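Local coordinates for protein WZI (Escherichia coli, PDB 2YNK) that acts as a carbohydrate-binding outer-membrane beta-barrel, a lectin that underpins assembly of the group 1 capsule, at residues A[157-162]-A[290-295]; A[271-276]-A[301-306]; A[163-168]-A[356-361]. All blocks are in the same frame, centred on the assembly; numbering follows the deposited sequence.

Contact 1: residues A[157-162]-A[290-295]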
loop_
_atom_site.group_PDB
_atom_site.type_symbol
_atom_site.label_atom_id
_atom_site.label_comp_id
_atom_site.label_asym_id
_atom_site.label_seq_id
_atom_site.Cartn_x
_atom_site.Cartn_y
_atom_site.Cartn_z
ATOM N N GLU A 157 7.237 -3.354 1.520
ATOM C CA GLU A 157 7.570 -2.631 2.747
ATOM C C GLU A 157 7.153 -1.154 2.684
ATOM O O GLU A 157 6.977 -0.506 3.715
ATOM C CB GLU A 157 9.065 -2.741 3.021
ATOM C CG GLU A 157 9.386 -2.912 4.498
ATOM C CD GLU A 157 9.194 -4.337 4.968
ATOM O OE1 GLU A 157 9.548 -5.259 4.205
ATOM O OE2 GLU A 157 8.698 -4.535 6.096
ATOM N N GLY A 158 6.984 -0.643 1.468
ATOM C CA GLY A 158 6.673 0.760 1.244
ATOM C C GLY A 158 6.481 1.096 -0.222
ATOM O O GLY A 158 6.889 0.338 -1.109
ATOM N N SER A 159 5.805 2.209 -0.469
ATOM C CA SER A 159 5.897 2.912 -1.735
ATOM C C SER A 159 6.720 4.172 -1.515
ATOM O O SER A 159 6.532 4.869 -0.532
ATOM C CB SER A 159 4.522 3.310 -2.242
ATOM O OG SER A 159 4.652 4.308 -3.247
ATOM N N LEU A 160 7.606 4.485 -2.446
ATOM C CA LEU A 160 8.422 5.688 -2.335
ATOM C C LEU A 160 7.652 6.958 -2.676
ATOM O O LEU A 160 8.165 8.065 -2.447
ATOM C CB LEU A 160 9.642 5.608 -3.256
ATOM C CG LEU A 160 10.634 4.466 -3.041
ATOM C CD1 LEU A 160 11.672 4.491 -4.161
ATOM C CD2 LEU A 160 11.296 4.539 -1.675
ATOM N N ILE A 161 6.438 6.813 -3.211
ATOM C CA ILE A 161 5.688 7.962 -3.732
ATOM C C ILE A 161 4.292 8.124 -3.147
ATOM O O ILE A 161 3.895 9.234 -2.831
ATOM C CB ILE A 161 5.582 7.906 -5.270
ATOM C CG1 ILE A 161 4.958 9.205 -5.800
ATOM C CG2 ILE A 161 4.806 6.666 -5.717
ATOM C CD1 ILE A 161 5.391 9.578 -7.203
ATOM N N ARG A 162 3.538 7.035 -3.039
ATOM C CA ARG A 162 2.240 7.066 -2.386
ATOM C C ARG A 162 1.965 5.737 -1.717
ATOM O O ARG A 162 1.600 4.752 -2.370
ATOM C CB ARG A 162 1.113 7.418 -3.358
ATOM C CG ARG A 162 0.952 8.917 -3.607
ATOM C CD ARG A 162 0.467 9.702 -2.385
ATOM N NE ARG A 162 -0.850 9.253 -1.929
ATOM C CZ ARG A 162 -1.073 8.463 -0.881
ATOM N NH1 ARG A 162 -0.076 8.020 -0.106
ATOM N NH2 ARG A 162 -2.322 8.104 -0.601
ATOM N N TYR A 290 11.709 -6.841 -8.426
ATOM C CA TYR A 290 11.062 -5.567 -8.671
ATOM C C TYR A 290 11.912 -4.389 -8.193
ATOM O O TYR A 290 12.816 -4.547 -7.374
ATOM C CB TYR A 290 9.700 -5.547 -7.984
ATOM C CG TYR A 290 9.740 -5.903 -6.509
ATOM C CD1 TYR A 290 10.056 -4.938 -5.548
ATOM C CD2 TYR A 290 9.456 -7.196 -6.073
ATOM C CE1 TYR A 290 10.101 -5.253 -4.206
ATOM C CE2 TYR A 290 9.496 -7.520 -4.725
ATOM C CZ TYR A 290 9.816 -6.538 -3.792
ATOM O OH TYR A 290 9.859 -6.833 -2.448
ATOM N N GLY A 291 11.597 -3.207 -8.715
ATOM C CA GLY A 291 12.308 -1.974 -8.372
ATOM C C GLY A 291 11.464 -0.725 -8.579
ATOM O O GLY A 291 10.517 -0.723 -9.367
ATOM N N GLN A 292 11.810 0.338 -7.862
ATOM C CA GLN A 292 11.095 1.604 -7.967
ATOM C C GLN A 292 12.068 2.752 -7.762
ATOM O O GLN A 292 12.907 2.707 -6.855
ATOM C CB GLN A 292 9.972 1.666 -6.925
ATOM C CG GLN A 292 9.157 2.954 -6.944
ATOM C CD GLN A 292 7.964 2.909 -6.005
ATOM O OE1 GLN A 292 8.116 2.681 -4.803
ATOM N NE2 GLN A 292 6.769 3.127 -6.552
HETATM N N MSE A 293 11.959 3.773 -8.606
HETATM C CA MSE A 293 12.849 4.926 -8.528
HETATM C C MSE A 293 12.045 6.186 -8.629
HETATM O O MSE A 293 11.650 6.579 -9.718
HETATM C CB MSE A 293 13.880 4.858 -9.651
HETATM C CG MSE A 293 14.916 5.978 -9.544
HETATM SE SE MSE A 293 15.933 6.119 -11.228
HETATM C CE MSE A 293 17.462 7.193 -10.603
ATOM N N ILE A 294 11.801 6.833 -7.492
ATOM C CA ILE A 294 11.094 8.109 -7.470
ATOM C C ILE A 294 12.069 9.231 -7.186
ATOM O O ILE A 294 12.931 9.094 -6.321
ATOM C CB ILE A 294 10.016 8.142 -6.392
ATOM C CG1 ILE A 294 9.006 7.025 -6.628
ATOM C CG2 ILE A 294 9.320 9.491 -6.405
ATOM C CD1 ILE A 294 8.173 7.212 -7.876
ATOM N N GLY A 295 11.924 10.335 -7.915
ATOM C CA GLY A 295 12.809 11.493 -7.775
ATOM C C GLY A 295 12.068 12.732 -7.310
ATOM O O GLY A 295 10.861 12.850 -7.509
#
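A loop folded into the interior of an outer-membrane beta-barrel lays Leu160 and Ile161 against Gln292 and Ile294 of barrel strand 287-295. The contact is wholly buried, and it pairs one polar grip with an apolar patch. Gln292 reaches off the strand with its chain extended, CG anti to the backbone N (chi1 180°), which carries its amide to the loop backbone. There its OE1 accepts a nearly straight bond from Leu160 N (N to OE1 3.0 Å, 175° at the hydrogen), the donor standing above the carbonyl plane. The other end of the amide, NE2, is bound to Trp152 O, so a long, two-ended side chain suits the site: one glutamine ties the strand to two points of the inward chain. The Leu160 side chain runs alongside that of Gln292, the two pointing opposite ways, and Leu160 CD1 comes to 3.5 Å from Gln292 O. Ile294, apolar and beta-branched, sets CG1 against Leu160 CB at 3.7 Å. Ser159 shapes the loop from within through an ST turn and ST motif: besides bonding to Trp152 O, its OG receives Ile161 N at 3.1 Å and Arg162 N at 3.0 Å. At the apolar end of the contact the branched side chains of Ile161 and Ile294 lie nearly perpendicular and touch through their methyls, CD1 of Ile161 3.7 Å from CD1 of Ile294.

Contact 2: residues A[271-276]-A[301-306]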
loop_
_atom_site.group_PDB
_atom_site.type_symbol
_atom_site.label_atom_id
_atom_site.label_comp_id
_atom_site.label_asym_id
_atom_site.label_seq_id
_atom_site.Cartn_x
_atom_site.Cartn_y
_atom_site.Cartn_z
ATOM N N ALA A 271 8.025 12.201 -8.846
ATOM C CA ALA A 271 7.790 11.450 -10.082
ATOM C C ALA A 271 8.846 10.368 -10.285
ATOM O O ALA A 271 10.018 10.569 -9.985
ATOM C CB ALA A 271 7.749 12.394 -11.276
ATOM N N GLY A 272 8.413 9.216 -10.782
ATOM C CA GLY A 272 9.330 8.125 -11.045
ATOM C C GLY A 272 8.708 6.901 -11.685
ATOM O O GLY A 272 7.543 6.907 -12.068
ATOM N N PHE A 273 9.510 5.842 -11.782
ATOM C CA PHE A 273 9.115 4.610 -12.454
ATOM C C PHE A 273 9.276 3.417 -11.533
ATOM O O PHE A 273 10.049 3.453 -10.571
ATOM C CB PHE A 273 9.961 4.380 -13.708
ATOM C CG PHE A 273 10.046 5.573 -14.611
ATOM C CD1 PHE A 273 8.940 5.990 -15.332
ATOM C CD2 PHE A 273 11.231 6.274 -14.748
ATOM C CE1 PHE A 273 9.010 7.087 -16.178
ATOM C CE2 PHE A 273 11.311 7.378 -15.582
ATOM C CZ PHE A 273 10.197 7.786 -16.299
ATOM N N ASP A 274 8.536 2.360 -11.844
ATOM C CA ASP A 274 8.684 1.077 -11.165
ATOM C C ASP A 274 8.600 -0.058 -12.176
ATOM O O ASP A 274 8.121 0.132 -13.293
ATOM C CB ASP A 274 7.638 0.898 -10.054
ATOM C CG ASP A 274 6.337 1.654 -10.323
ATOM O OD1 ASP A 274 6.319 2.912 -10.233
ATOM O OD2 ASP A 274 5.319 0.988 -10.604
ATOM N N PHE A 275 9.096 -1.228 -11.789
ATOM C CA PHE A 275 8.969 -2.428 -12.617
ATOM C C PHE A 275 8.841 -3.668 -11.738
ATOM O O PHE A 275 9.243 -3.661 -10.570
ATOM C CB PHE A 275 10.178 -2.584 -13.555
ATOM C CG PHE A 275 11.379 -3.192 -12.886
ATOM C CD1 PHE A 275 11.538 -4.575 -12.836
ATOM C CD2 PHE A 275 12.330 -2.384 -12.273
ATOM C CE1 PHE A 275 12.630 -5.135 -12.196
ATOM C CE2 PHE A 275 13.427 -2.940 -11.635
ATOM C CZ PHE A 275 13.578 -4.314 -11.595
ATOM N N LYS A 276 8.270 -4.722 -12.311
ATOM C CA LYS A 276 8.307 -6.056 -11.721
ATOM C C LYS A 276 8.545 -7.071 -12.854
ATOM O O LYS A 276 7.864 -7.024 -13.885
ATOM C CB LYS A 276 7.008 -6.366 -10.949
ATOM C CG LYS A 276 7.039 -7.713 -10.228
ATOM C CD LYS A 276 5.764 -8.064 -9.473
ATOM C CE LYS A 276 5.799 -9.520 -8.994
ATOM N NZ LYS A 276 4.835 -9.870 -7.902
ATOM N N PHE A 301 11.932 14.144 -19.027
ATOM C CA PHE A 301 11.439 12.763 -19.131
ATOM C C PHE A 301 11.931 11.862 -17.987
ATOM O O PHE A 301 11.242 10.910 -17.610
ATOM C CB PHE A 301 11.730 12.137 -20.522
ATOM C CG PHE A 301 13.125 12.388 -21.066
ATOM C CD1 PHE A 301 13.415 13.548 -21.791
ATOM C CD2 PHE A 301 14.135 11.442 -20.904
ATOM C CE1 PHE A 301 14.689 13.772 -22.306
ATOM C CE2 PHE A 301 15.408 11.660 -21.421
ATOM C CZ PHE A 301 15.686 12.826 -22.122
ATOM N N LEU A 302 13.102 12.175 -17.429
ATOM C CA LEU A 302 13.665 11.408 -16.313
ATOM C C LEU A 302 13.585 12.200 -15.005
ATOM O O LEU A 302 13.526 13.422 -15.029
ATOM C CB LEU A 302 15.122 11.045 -16.608
ATOM C CG LEU A 302 15.319 9.902 -17.611
ATOM C CD1 LEU A 302 16.655 10.038 -18.336
ATOM C CD2 LEU A 302 15.199 8.545 -16.920
ATOM N N PRO A 303 13.567 11.502 -13.859
ATOM C CA PRO A 303 13.612 12.150 -12.557
ATOM C C PRO A 303 15.033 12.330 -12.033
ATOM O O PRO A 303 15.932 11.607 -12.445
ATOM C CB PRO A 303 12.867 11.161 -11.671
ATOM C CG PRO A 303 13.215 9.842 -12.253
ATOM C CD PRO A 303 13.267 10.065 -13.736
ATOM N N SER A 304 15.211 13.284 -11.118
ATOM C CA SER A 304 16.492 13.527 -10.443
ATOM C C SER A 304 16.280 13.537 -8.923
ATOM O O SER A 304 15.150 13.411 -8.449
ATOM C CB SER A 304 17.077 14.866 -10.887
ATOM O OG SER A 304 16.751 15.141 -12.237
ATOM N N ALA A 305 17.364 13.705 -8.165
ATOM C CA ALA A 305 17.307 13.695 -6.696
ATOM C C ALA A 305 16.543 12.453 -6.227
ATOM O O ALA A 305 15.551 12.543 -5.491
ATOM C CB ALA A 305 16.660 14.967 -6.184
ATOM N N ASN A 306 17.049 11.297 -6.658
ATOM C CA ASN A 306 16.289 10.049 -6.671
ATOM C C ASN A 306 16.392 9.185 -5.423
ATOM O O ASN A 306 17.475 8.947 -4.903
ATOM C CB ASN A 306 16.700 9.205 -7.880
ATOM C CG ASN A 306 16.188 9.773 -9.179
ATOM O OD1 ASN A 306 14.982 9.823 -9.411
ATOM N ND2 ASN A 306 17.099 10.200 -10.040
#
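This is a packing contact between barrel strand 268-278, near its start, and the connection that follows strand 287-295: Phe273 and Ala271 of the strand meet Pro303 and its neighbours. The short strand 302-304 is not laid alongside the barrel strand as a sheet partner. Their local axes pass 6.7 Å apart with chain directions 116° from one another, and the two segments share no hydrogen bond. Pro303 is the side chain that faces the strand. Its CB lies 3.4 Å from Ala271 O, a carbonyl already engaged by the backbone N of Gly295 in the neighbouring barrel strand. A proline suits such a place because its compact ring packs against the backbone while its own nitrogen has no hydrogen to satisfy.

Phe273 meets the same connection with its ring. Its CG lies anti to the carbonyl carbon (chi1 -50°), a turn that brings the ring's far end towards the connection. CE2 reaches Pro303 CD at 3.8 Å, while the ring edge is presented to Phe301 O, which lies in the ring plane 3.5 Å from CZ; the weakly positive C-H rim is a suitable neighbour for a carbonyl oxygen. Leu302 CD2 also approaches that edge, 4.3 Å from CE2. Within the closed antiparallel barrel of this outer-membrane protein, Phe273 is an aromatic residue on the surface, where it may face lipid.

Strand 302-304 pairs instead with 298-299 in a small two-stranded antiparallel sheet. Beyond it the chain turns a corner at Ala305 and enters barrel strand 306-317. Across this corner Asn306 ND2 reaches back to donate to Pro303 O (3.0 Å, 167° at the hydrogen), an oxygen close to the amide plane of Asn306, although the donor stands well above the plane of the carbonyl.

Contact 3: residues A[163-168]-A[356-361]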
loop_
_atom_site.group_PDB
_atom_site.type_symbol
_atom_site.label_atom_id
_atom_site.label_comp_id
_atom_site.label_asym_id
_atom_site.label_seq_id
_atom_site.Cartn_x
_atom_site.Cartn_y
_atom_site.Cartn_z
ATOM N N GLY A 163 2.147 5.730 -0.401
ATOM C CA GLY A 163 1.897 4.565 0.404
ATOM C C GLY A 163 0.744 4.746 1.367
ATOM O O GLY A 163 -0.211 5.480 1.110
ATOM N N ASP A 164 0.927 4.127 2.525
ATOM C CA ASP A 164 -0.117 3.611 3.379
ATOM C C ASP A 164 0.061 4.014 4.826
ATOM O O ASP A 164 -0.740 3.609 5.664
ATOM C CB ASP A 164 0.091 2.102 3.361
ATOM C CG ASP A 164 -1.164 1.335 3.445
ATOM O OD1 ASP A 164 -2.224 1.863 3.058
ATOM O OD2 ASP A 164 -1.067 0.176 3.870
ATOM N N ALA A 165 1.121 4.785 5.108
ATOM C CA ALA A 165 1.699 4.919 6.438
ATOM C C ALA A 165 1.330 6.265 7.042
ATOM O O ALA A 165 2.200 7.062 7.418
ATOM C CB ALA A 165 3.212 4.784 6.332
HETATM N N MSE A 166 0.028 6.513 7.120
HETATM C CA MSE A 166 -0.517 7.868 7.215
HETATM C C MSE A 166 -2.000 7.742 7.056
HETATM O O MSE A 166 -2.491 6.740 6.542
HETATM C CB MSE A 166 0.000 8.703 6.046
HETATM C CG MSE A 166 0.081 7.769 4.824
HETATM SE SE MSE A 166 -0.766 8.589 3.285
HETATM C CE MSE A 166 -2.578 7.869 3.578
ATOM N N ARG A 167 -2.738 8.759 7.474
ATOM C CA ARG A 167 -4.185 8.683 7.423
ATOM C C ARG A 167 -4.621 9.002 6.011
ATOM O O ARG A 167 -4.126 9.971 5.425
ATOM C CB ARG A 167 -4.825 9.639 8.427
ATOM C CG ARG A 167 -4.368 9.362 9.841
ATOM C CD ARG A 167 -5.060 10.248 10.859
ATOM N NE ARG A 167 -6.020 9.468 11.619
ATOM C CZ ARG A 167 -5.837 9.023 12.851
ATOM N NH1 ARG A 167 -4.738 9.300 13.535
ATOM N NH2 ARG A 167 -6.785 8.307 13.417
ATOM N N PRO A 168 -5.538 8.187 5.454
ATOM C CA PRO A 168 -5.978 8.404 4.084
ATOM C C PRO A 168 -6.658 9.763 3.951
ATOM O O PRO A 168 -7.283 10.237 4.913
ATOM C CB PRO A 168 -6.958 7.252 3.835
ATOM C CG PRO A 168 -7.426 6.843 5.191
ATOM C CD PRO A 168 -6.272 7.087 6.107
ATOM N N GLY A 356 2.551 14.458 10.289
ATOM C CA GLY A 356 3.861 13.946 10.656
ATOM C C GLY A 356 4.189 12.632 9.992
ATOM O O GLY A 356 5.352 12.214 9.954
ATOM N N TYR A 357 3.163 11.969 9.469
ATOM C CA TYR A 357 3.340 10.649 8.912
ATOM C C TYR A 357 3.492 10.748 7.400
ATOM O O TYR A 357 2.761 11.494 6.733
ATOM C CB TYR A 357 2.237 9.719 9.389
ATOM C CG TYR A 357 2.578 9.138 10.757
ATOM C CD1 TYR A 357 2.680 9.961 11.877
ATOM C CD2 TYR A 357 2.861 7.779 10.917
ATOM C CE1 TYR A 357 3.027 9.451 13.115
ATOM C CE2 TYR A 357 3.202 7.262 12.156
ATOM C CZ TYR A 357 3.285 8.106 13.255
ATOM O OH TYR A 357 3.621 7.604 14.497
ATOM N N PRO A 358 4.514 10.062 6.868
ATOM C CA PRO A 358 4.877 10.166 5.466
ATOM C C PRO A 358 3.790 9.654 4.514
ATOM O O PRO A 358 3.174 8.638 4.788
ATOM C CB PRO A 358 6.122 9.278 5.368
ATOM C CG PRO A 358 5.962 8.293 6.462
ATOM C CD PRO A 358 5.358 9.080 7.575
ATOM N N LEU A 359 3.566 10.408 3.442
ATOM C CA LEU A 359 2.742 10.013 2.318
ATOM C C LEU A 359 3.507 9.038 1.399
ATOM O O LEU A 359 2.925 8.405 0.523
ATOM C CB LEU A 359 2.332 11.251 1.506
ATOM C CG LEU A 359 1.016 11.954 1.825
ATOM C CD1 LEU A 359 1.035 12.553 3.220
ATOM C CD2 LEU A 359 0.757 13.030 0.782
ATOM N N GLY A 360 4.818 8.957 1.590
ATOM C CA GLY A 360 5.658 8.052 0.834
ATOM C C GLY A 360 5.994 6.863 1.691
ATOM O O GLY A 360 5.101 6.239 2.246
ATOM N N ASP A 361 7.281 6.557 1.808
ATOM C CA ASP A 361 7.730 5.344 2.493
ATOM C C ASP A 361 7.565 5.441 4.010
ATOM O O ASP A 361 7.752 6.501 4.594
ATOM C CB ASP A 361 9.200 5.063 2.143
ATOM C CG ASP A 361 9.620 3.625 2.437
ATOM O OD1 ASP A 361 8.793 2.804 2.920
ATOM O OD2 ASP A 361 10.803 3.321 2.173
#
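Gly163 N donates to Leu359 O at 2.9 Å with an angle of 166° at the hydrogen, fastening two buried segments together. Glycine fits here because the side-chain direction at Gly163 points at the other segment, close to Gly360 O. Further along, Ala165 O meets Tyr357, lying 3.3 Å from CB and in the plane of the ring at its edge, 3.6 Å from CD2. Met166, present as selenomethionine, has its CG between the backbone N and the carbonyl carbon (chi1 36°). The side chain folds over Pro358 O, 3.2 Å from CG, before SE reaches Leu359 CA at 3.9 Å; a flexible, unbranched residue can follow such a path. The two chain directions, 163 to 166 and 357 to 360, are 172° apart. Both segments lie inside the beta-barrel: residues 356-361 include one arm of the small hairpin 353-354/357-358, and the loop 163-168 leads into barrel strand 170-176. A second shell positions both. Leu359 O is also bound by Arg162 NH1, so two donors grip this buried carbonyl. Tyr357 OH bonds to Gln79 NE2, and Asp361 OD2 to His330 ND1. On the other segment, Asp164 OD2 accepts from Gly87 N, and Arg167 NH2 forms a salt bridge with Glu116 OE1.

In the fold
Contacts 1 and 2 share the barrel wall, where strands 287-295 and 268-278 are neighbours; the centres of the two contacts lie about 9 Å apart. Met293 N to Phe273 O, 2.8 Å, is one of the bonds that pair these strands. Contact 1 meets 287-295 with the inward loop, and contact 2 meets 268-278 with the connection. Contact 3 continues the inward loop of contact 1, with centres about 13 Å apart; Gly158 CA packs on Asp361 OD1 at 3.4 Å. Contacts 2 and 3 do not touch, their nearest atoms being about 11 Å apart. A bound hexane lies about 6 Å from the Phe273 side chain, and a hexane lies about 8 Å from that of Ile161.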